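Local coordinates for protein Bd3459 (Bdellovibrio bacteriovorus, PDB 5CEC) that probably acts as a serine-type D-Ala-D-Ala carboxypeptidase and endopeptidase of the peptidase S13 family, and is bound by the ankyrin-repeat immunity protein Bd3460, at residues W79-R83 and L84-Y88; Y315-D318 and K319-A323. The protein carries 1 engineered substitution. One frame throughout, in Å; residues are numbered along the deposited sequence.

How the interactions relate
Both interactions lie at the C-terminal ends of helices that pack side by side. Interaction 1 ends helix 72-84 and turns the chain toward strand 91-98. Interaction 2 is the last stretch of helix 307-322. Their centres are about 11 Å apart, and they touch. Ser320 OG lies 2.7 Å from Asp82 OD1, a probable hydrogen bond. Val81 packs on Leu317 and Ser320. Each contact has a buried apolar side and a side nearer solvent. Interaction 1 is mainly the last backbone bonds of a helix, one of them weak, with aliphatic packing, and a glycine ends it. Interaction 2 keeps its helical bonds and adds a serine hydroxyl bond, with a water bridge at an exposed lysine.

Interaction 1: residues W79-R83 and L84-Y88; sequences WAVDR and LGPDY
Ala80 and Leu84 meet across the last turn of helix 72-84, which a glycine brings to an end. An SxxK pattern lies at the start of this helix, consistent with the active-site helix of penicillin-recognising serine enzymes. Ala80 O receives the amide of Leu84, with Leu84 N to Ala80 O at 2.8 Å and 153° at the hydrogen. The donor is tilted out of the carbonyl plane. Leu84 CB also rests against this oxygen, 3.3 Å from Ala80 O. Ala80 itself packs on Leu240 and Leu263.

Val81 comes next. Its carbonyl receives a weak bond, Gly85 N to Val81 O at 2.9 Å. Its side chain is buried, and Val81 CG1 touches Pro86 CD at 4.2 Å. Leu244 of helix 240-250 also packs on it.

Asp82 is held from outside the turn. Its OD2 is hydrogen-bonded to the Tyr272 hydroxyl and forms a salt bridge with Lys276, both on helix 265-277.

Arg83 folds along its length, and its NH1 gives a hydrogen bond to Leu263 O.

The chain then leaves the helix at Gly85, whose phi is +93°. Glycine takes this positive phi readily. A type I turn follows from Gly85 to Tyr88, closed by Tyr88 N to Gly85 O at 3.1 Å. Pro86 and Tyr88 make backbone hydrogen bonds with Lys241 and Leu240, which tie the turn to the start of helix 240-250. Leu84 has chi1 -56°, with CG beside the backbone N. This conformation carries its end to the turn, where CD2 sits over the centre of one face of the Tyr88 ring, 4.2 Å above the plane.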
ATOM      1  N   TRP A  79       0.229 -15.465   8.933  1.00 15.42           N
ATOM      2  CA  TRP A  79       1.136 -15.970   9.967  1.00 14.72           C
ATOM      3  C   TRP A  79       0.879 -15.225  11.284  1.00 14.65           C
ATOM      4  O   TRP A  79       0.735 -15.856  12.340  1.00 16.37           O
ATOM      5  CB  TRP A  79       2.601 -15.831   9.535  1.00 15.61           C
ATOM      6  CG  TRP A  79       3.581 -16.514  10.387  1.00 15.75           C
ATOM      7  CD1 TRP A  79       3.355 -17.557  11.269  1.00 16.86           C
ATOM      8  CD2 TRP A  79       4.985 -16.301  10.388  1.00 16.79           C
ATOM      9  NE1 TRP A  79       4.530 -17.972  11.820  1.00 17.46           N
ATOM     10  CE2 TRP A  79       5.546 -17.215  11.304  1.00 16.56           C
ATOM     11  CE3 TRP A  79       5.832 -15.405   9.731  1.00 17.13           C
ATOM     12  CZ2 TRP A  79       6.888 -17.285  11.527  1.00 17.78           C
ATOM     13  CZ3 TRP A  79       7.171 -15.475   9.991  1.00 18.09           C
ATOM     14  CH2 TRP A  79       7.678 -16.381  10.897  1.00 17.90           C
ATOM     15  N   ALA A  80       0.810 -13.889  11.226  1.00 14.70           N
ATOM     16  CA  ALA A  80       0.597 -13.092  12.424  1.00 15.06           C
ATOM     17  C   ALA A  80      -0.793 -13.380  13.052  1.00 14.72           C
ATOM     18  O   ALA A  80      -0.926 -13.437  14.279  1.00 16.17           O
ATOM     19  CB  ALA A  80       0.792 -11.618  12.116  1.00 15.86           C
ATOM     20  N   VAL A  81      -1.837 -13.445  12.220  1.00 15.17           N
ATOM     21  CA  VAL A  81      -3.188 -13.735  12.730  1.00 16.35           C
ATOM     22  C   VAL A  81      -3.210 -15.074  13.453  1.00 16.86           C
ATOM     23  O   VAL A  81      -3.787 -15.203  14.520  1.00 18.61           O
ATOM     24  CB  VAL A  81      -4.243 -13.667  11.606  1.00 17.53           C
ATOM     25  CG1 VAL A  81      -5.586 -14.294  12.003  1.00 19.11           C
ATOM     26  CG2 VAL A  81      -4.417 -12.234  11.148  1.00 17.47           C
ATOM     27  N   ASP A  82      -2.562 -16.068  12.868  1.00 16.57           N
ATOM     28  CA  ASP A  82      -2.507 -17.420  13.485  1.00 17.60           C
ATOM     29  C   ASP A  82      -1.655 -17.434  14.761  1.00 17.89           C
ATOM     30  O   ASP A  82      -2.025 -18.070  15.747  1.00 21.07           O
ATOM     31  CB  ASP A  82      -1.980 -18.451  12.476  1.00 18.23           C
ATOM     32  CG  ASP A  82      -3.066 -19.043  11.611  1.00 21.73           C
ATOM     33  OD1 ASP A  82      -4.281 -18.722  11.803  1.00 23.12           O
ATOM     34  OD2 ASP A  82      -2.690 -19.862  10.750  1.00 25.55           O
ATOM     35  N   ARG A  83      -0.509 -16.768  14.757  1.00 18.85           N
ATOM     36  CA  ARG A  83       0.393 -16.830  15.900  1.00 18.42           C
ATOM     37  C   ARG A  83      -0.066 -15.937  17.057  1.00 19.11           C
ATOM     38  O   ARG A  83       0.141 -16.285  18.224  1.00 21.81           O
ATOM     39  CB  ARG A  83       1.793 -16.397  15.501  1.00 20.06           C
ATOM     40  CG  ARG A  83       2.623 -17.484  14.899  1.00 22.84           C
ATOM     41  CD  ARG A  83       3.202 -18.386  16.006  1.00 24.24           C
ATOM     42  NE  ARG A  83       4.153 -17.650  16.854  1.00 25.48           N
ATOM     43  CZ  ARG A  83       5.414 -17.351  16.539  1.00 25.60           C
ATOM     44  NH1 ARG A  83       5.973 -17.799  15.417  1.00 23.69           N
ATOM     45  NH2 ARG A  83       6.144 -16.609  17.368  1.00 28.54           N
ATOM     46  N   LEU A  84      -0.637 -14.782  16.743  1.00 18.13           N
ATOM     47  CA  LEU A  84      -0.988 -13.780  17.761  1.00 19.81           C
ATOM     48  C   LEU A  84      -2.462 -13.591  18.022  1.00 18.36           C
ATOM     49  O   LEU A  84      -2.858 -13.278  19.154  1.00 20.59           O
ATOM     50  CB  LEU A  84      -0.375 -12.441  17.388  1.00 20.55           C
ATOM     51  CG  LEU A  84       1.145 -12.423  17.187  1.00 20.91           C
ATOM     52  CD1 LEU A  84       1.551 -11.067  16.649  1.00 20.83           C
ATOM     53  CD2 LEU A  84       1.885 -12.761  18.466  1.00 22.54           C
ATOM     54  N   GLY A  85      -3.264 -13.741  16.979  1.00 20.06           N
ATOM     55  CA  GLY A  85      -4.691 -13.451  17.020  1.00 19.19           C
ATOM     56  C   GLY A  85      -4.962 -12.017  16.565  1.00 18.47           C
ATOM     57  O   GLY A  85      -4.197 -11.105  16.857  1.00 18.09           O
ATOM     58  N   PRO A  86      -6.089 -11.805  15.867  1.00 18.37           N
ATOM     59  CA  PRO A  86      -6.384 -10.461  15.349  1.00 19.26           C
ATOM     60  C   PRO A  86      -6.643  -9.392  16.397  1.00 18.13           C
ATOM     61  O   PRO A  86      -6.555  -8.212  16.070  1.00 18.44           O
ATOM     62  CB  PRO A  86      -7.641 -10.677  14.498  1.00 19.17           C
ATOM     63  CG  PRO A  86      -8.294 -11.878  15.111  1.00 20.57           C
ATOM     64  CD  PRO A  86      -7.171 -12.756  15.581  1.00 19.72           C
ATOM     65  N   ASP A  87      -6.956  -9.802  17.622  1.00 17.43           N
ATOM     66  CA  ASP A  87      -7.200  -8.866  18.707  1.00 18.16           C
ATOM     67  C   ASP A  87      -5.989  -8.672  19.603  1.00 18.34           C
ATOM     68  O   ASP A  87      -6.059  -7.967  20.621  1.00 20.35           O
ATOM     69  CB  ASP A  87      -8.409  -9.332  19.500  1.00 19.47           C
ATOM     70  CG  ASP A  87      -9.671  -9.377  18.649  1.00 22.05           C
ATOM     71  OD1 ASP A  87     -10.017  -8.323  18.089  1.00 22.88           O
ATOM     72  OD2 ASP A  87     -10.321 -10.451  18.553  1.00 23.86           O
ATOM     73  N   TYR A  88      -4.855  -9.268  19.230  1.00 17.86           N
ATOM     74  CA  TYR A  88      -3.626  -9.144  20.035  1.00 16.99           C
ATOM     75  C   TYR A  88      -3.199  -7.667  20.087  1.00 15.77           C
ATOM     76  O   TYR A  88      -3.270  -6.970  19.065  1.00 18.40           O
ATOM     77  CB  TYR A  88      -2.499  -9.957  19.392  1.00 17.68           C
ATOM     78  CG  TYR A  88      -1.190  -9.877  20.124  1.00 18.52           C
ATOM     79  CD1 TYR A  88      -0.956 -10.646  21.253  1.00 21.22           C
ATOM     80  CD2 TYR A  88      -0.165  -9.021  19.697  1.00 19.44           C
ATOM     81  CE1 TYR A  88       0.237 -10.580  21.935  1.00 23.43           C
ATOM     82  CE2 TYR A  88       1.041  -8.962  20.360  1.00 20.29           C
ATOM     83  CZ  TYR A  88       1.236  -9.731  21.495  1.00 21.80           C
ATOM     84  OH  TYR A  88       2.435  -9.678  22.172  1.00 27.12           O
TER

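Interaction 2: residues Y315-D318 and K319-A323; sequences YSLD and KSLSA
Lys319 has CG anti to its backbone N, chi1 -178°, and is extended beyond it, while Tyr315, one turn earlier, is anti as well, chi1 177°. Both side chains leave this C-terminal part of helix 307-322 roughly the same way. Lys319 CD approaches the ring obliquely, 4.4 Å from Tyr315 CE1. A water joins their ends. It lies in the ring plane at the edge, 2.9 Å from Tyr315 OH, and accepts a bond from Lys319 NZ at 2.8 Å.

Ser322 holds OG beside its own backbone N, chi1 -62°. The hydroxyl bends back one turn and donates to Asp318 O at 2.7 Å. Ser322 N bonds to the same Asp318 O at 2.8 Å, from the opposite face of the carbonyl plane. The hydroxyl thus adds to the regular helical bond, a common arrangement for serine in helices.

Leu317 and Leu321 cross obliquely on the buried side, with Leu317 CD1 and Leu321 CD1 3.9 Å apart. Val74 and Thr77 of helix 72-84 pack on Leu317, and Val331 on Leu321. Lys319 N, Ser320 N and Leu321 N bond to Tyr315 O, Ser316 O and Leu317 O in the alpha-helical pattern.

Asp318 OD2 is bonded to Tyr379 OH and lies close to Glu377 OE2. This nearby like charge may raise the proton affinity of the pair. Two donors on Asp318 O should polarise that carbonyl more strongly.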
ATOM      1  N   TYR A 315      -7.918 -18.641   1.835  1.00 16.46           N
ATOM      2  CA  TYR A 315      -8.884 -19.523   2.501  1.00 17.56           C
ATOM      3  C   TYR A 315      -8.608 -19.605   3.990  1.00 16.23           C
ATOM      4  O   TYR A 315      -9.518 -19.446   4.836  1.00 18.52           O
ATOM      5  CB  TYR A 315      -8.820 -20.915   1.903  1.00 18.61           C
ATOM      6  CG  TYR A 315      -9.725 -21.868   2.600  1.00 21.43           C
ATOM      7  CD1 TYR A 315      -9.317 -22.544   3.744  1.00 23.18           C
ATOM      8  CD2 TYR A 315     -11.011 -22.069   2.136  1.00 23.81           C
ATOM      9  CE1 TYR A 315     -10.158 -23.414   4.388  1.00 28.38           C
ATOM     10  CE2 TYR A 315     -11.876 -22.920   2.780  1.00 30.04           C
ATOM     11  CZ  TYR A 315     -11.460 -23.612   3.922  1.00 28.95           C
ATOM     12  OH  TYR A 315     -12.265 -24.454   4.586  1.00 41.14           O
ATOM     13  N   SER A 316      -7.342 -19.819   4.334  1.00 17.00           N
ATOM     14  CA  SER A 316      -6.923 -19.963   5.727  1.00 17.43           C
ATOM     15  C   SER A 316      -7.041 -18.673   6.522  1.00 17.70           C
ATOM     16  O   SER A 316      -7.427 -18.699   7.696  1.00 18.33           O
ATOM     17  CB  SER A 316      -5.506 -20.544   5.812  1.00 17.88           C
ATOM     18  OG  SER A 316      -5.460 -21.862   5.309  1.00 21.38           O
ATOM     19  N   LEU A 317      -6.688 -17.531   5.911  1.00 16.34           N
ATOM     20  CA  LEU A 317      -6.819 -16.257   6.565  1.00 16.62           C
ATOM     21  C   LEU A 317      -8.279 -15.957   6.852  1.00 16.60           C
ATOM     22  O   LEU A 317      -8.629 -15.493   7.957  1.00 17.52           O
ATOM     23  CB  LEU A 317      -6.178 -15.171   5.692  1.00 16.52           C
ATOM     24  CG  LEU A 317      -6.279 -13.740   6.234  1.00 16.08           C
ATOM     25  CD1 LEU A 317      -5.677 -13.592   7.630  1.00 16.12           C
ATOM     26  CD2 LEU A 317      -5.577 -12.800   5.277  1.00 16.11           C
ATOM     27  N   ASP A 318      -9.126 -16.149   5.842  1.00 16.67           N
ATOM     28  CA  ASP A 318     -10.557 -15.939   6.003  1.00 17.79           C
ATOM     29  C   ASP A 318     -11.098 -16.810   7.152  1.00 18.37           C
ATOM     30  O   ASP A 318     -11.887 -16.337   7.992  1.00 20.40           O
ATOM     31  CB  ASP A 318     -11.287 -16.220   4.691  1.00 19.06           C
ATOM     32  CG  ASP A 318     -12.471 -15.308   4.428  1.00 20.64           C
ATOM     33  OD1 ASP A 318     -12.769 -14.392   5.223  1.00 24.14           O
ATOM     34  OD2 ASP A 318     -13.113 -15.531   3.376  1.00 25.17           O
ATOM     35  N   LYS A 319     -10.657 -18.059   7.212  1.00 19.54           N
ATOM     36  CA  LYS A 319     -11.145 -19.002   8.226  1.00 20.40           C
ATOM     37  C   LYS A 319     -10.749 -18.513   9.614  1.00 19.44           C
ATOM     38  O   LYS A 319     -11.591 -18.458  10.521  1.00 20.97           O
ATOM     39  CB  LYS A 319     -10.585 -20.401   8.001  1.00 21.02           C
ATOM     40  CG  LYS A 319     -11.104 -21.421   9.018  1.00 23.63           C
ATOM     41  CD  LYS A 319     -10.537 -22.780   8.700  1.00 27.86           C
ATOM     42  CE  LYS A 319     -10.975 -23.804   9.718  1.00 29.69           C
ATOM     43  NZ  LYS A 319     -10.374 -25.141   9.450  1.00 33.77           N
ATOM     44  N   SER A 320      -9.485 -18.111   9.774  1.00 18.87           N
ATOM     45  CA  SER A 320      -9.000 -17.656  11.073  1.00 18.83           C
ATOM     46  C   SER A 320      -9.689 -16.351  11.506  1.00 17.92           C
ATOM     47  O   SER A 320     -10.056 -16.188  12.682  1.00 21.00           O
ATOM     48  CB  SER A 320      -7.482 -17.496  11.047  1.00 20.23           C
ATOM     49  OG  SER A 320      -6.834 -18.764  10.853  1.00 22.42           O
ATOM     50  N   LEU A 321      -9.876 -15.418  10.573  1.00 17.71           N
ATOM     51  CA  LEU A 321     -10.607 -14.190  10.885  1.00 18.15           C
ATOM     52  C   LEU A 321     -12.069 -14.450  11.232  1.00 19.61           C
ATOM     53  O   LEU A 321     -12.588 -13.847  12.172  1.00 20.22           O
ATOM     54  CB  LEU A 321     -10.523 -13.209   9.720  1.00 18.18           C
ATOM     55  CG  LEU A 321      -9.123 -12.641   9.473  1.00 18.14           C
ATOM     56  CD1 LEU A 321      -9.114 -11.928   8.126  1.00 19.89           C
ATOM     57  CD2 LEU A 321      -8.683 -11.702  10.600  1.00 19.73           C
ATOM     58  N   SER A 322     -12.725 -15.322  10.468  1.00 20.54           N
ATOM     59  CA  SER A 322     -14.163 -15.599  10.687  1.00 20.81           C
ATOM     60  C   SER A 322     -14.438 -16.179  12.063  1.00 21.38           C
ATOM     61  O   SER A 322     -15.485 -15.910  12.654  1.00 22.27           O
ATOM     62  CB  SER A 322     -14.692 -16.551   9.619  1.00 23.64           C
ATOM     63  OG  SER A 322     -14.567 -15.954   8.344  1.00 30.31           O
ATOM     64  N   ALA A 323     -13.482 -16.924  12.591  1.00 21.65           N
ATOM     65  CA  ALA A 323     -13.609 -17.494  13.937  1.00 22.77           C
ATOM     66  C   ALA A 323     -13.745 -16.419  15.035  1.00 21.70           C
ATOM     67  O   ALA A 323     -14.266 -16.709  16.118  1.00 24.41           O
ATOM     68  CB  ALA A 323     -12.423 -18.380  14.243  1.00 23.55           C
TER
HETATM   69  O   HOH W   1     -11.029 -25.881   6.818  1.00 50.09           O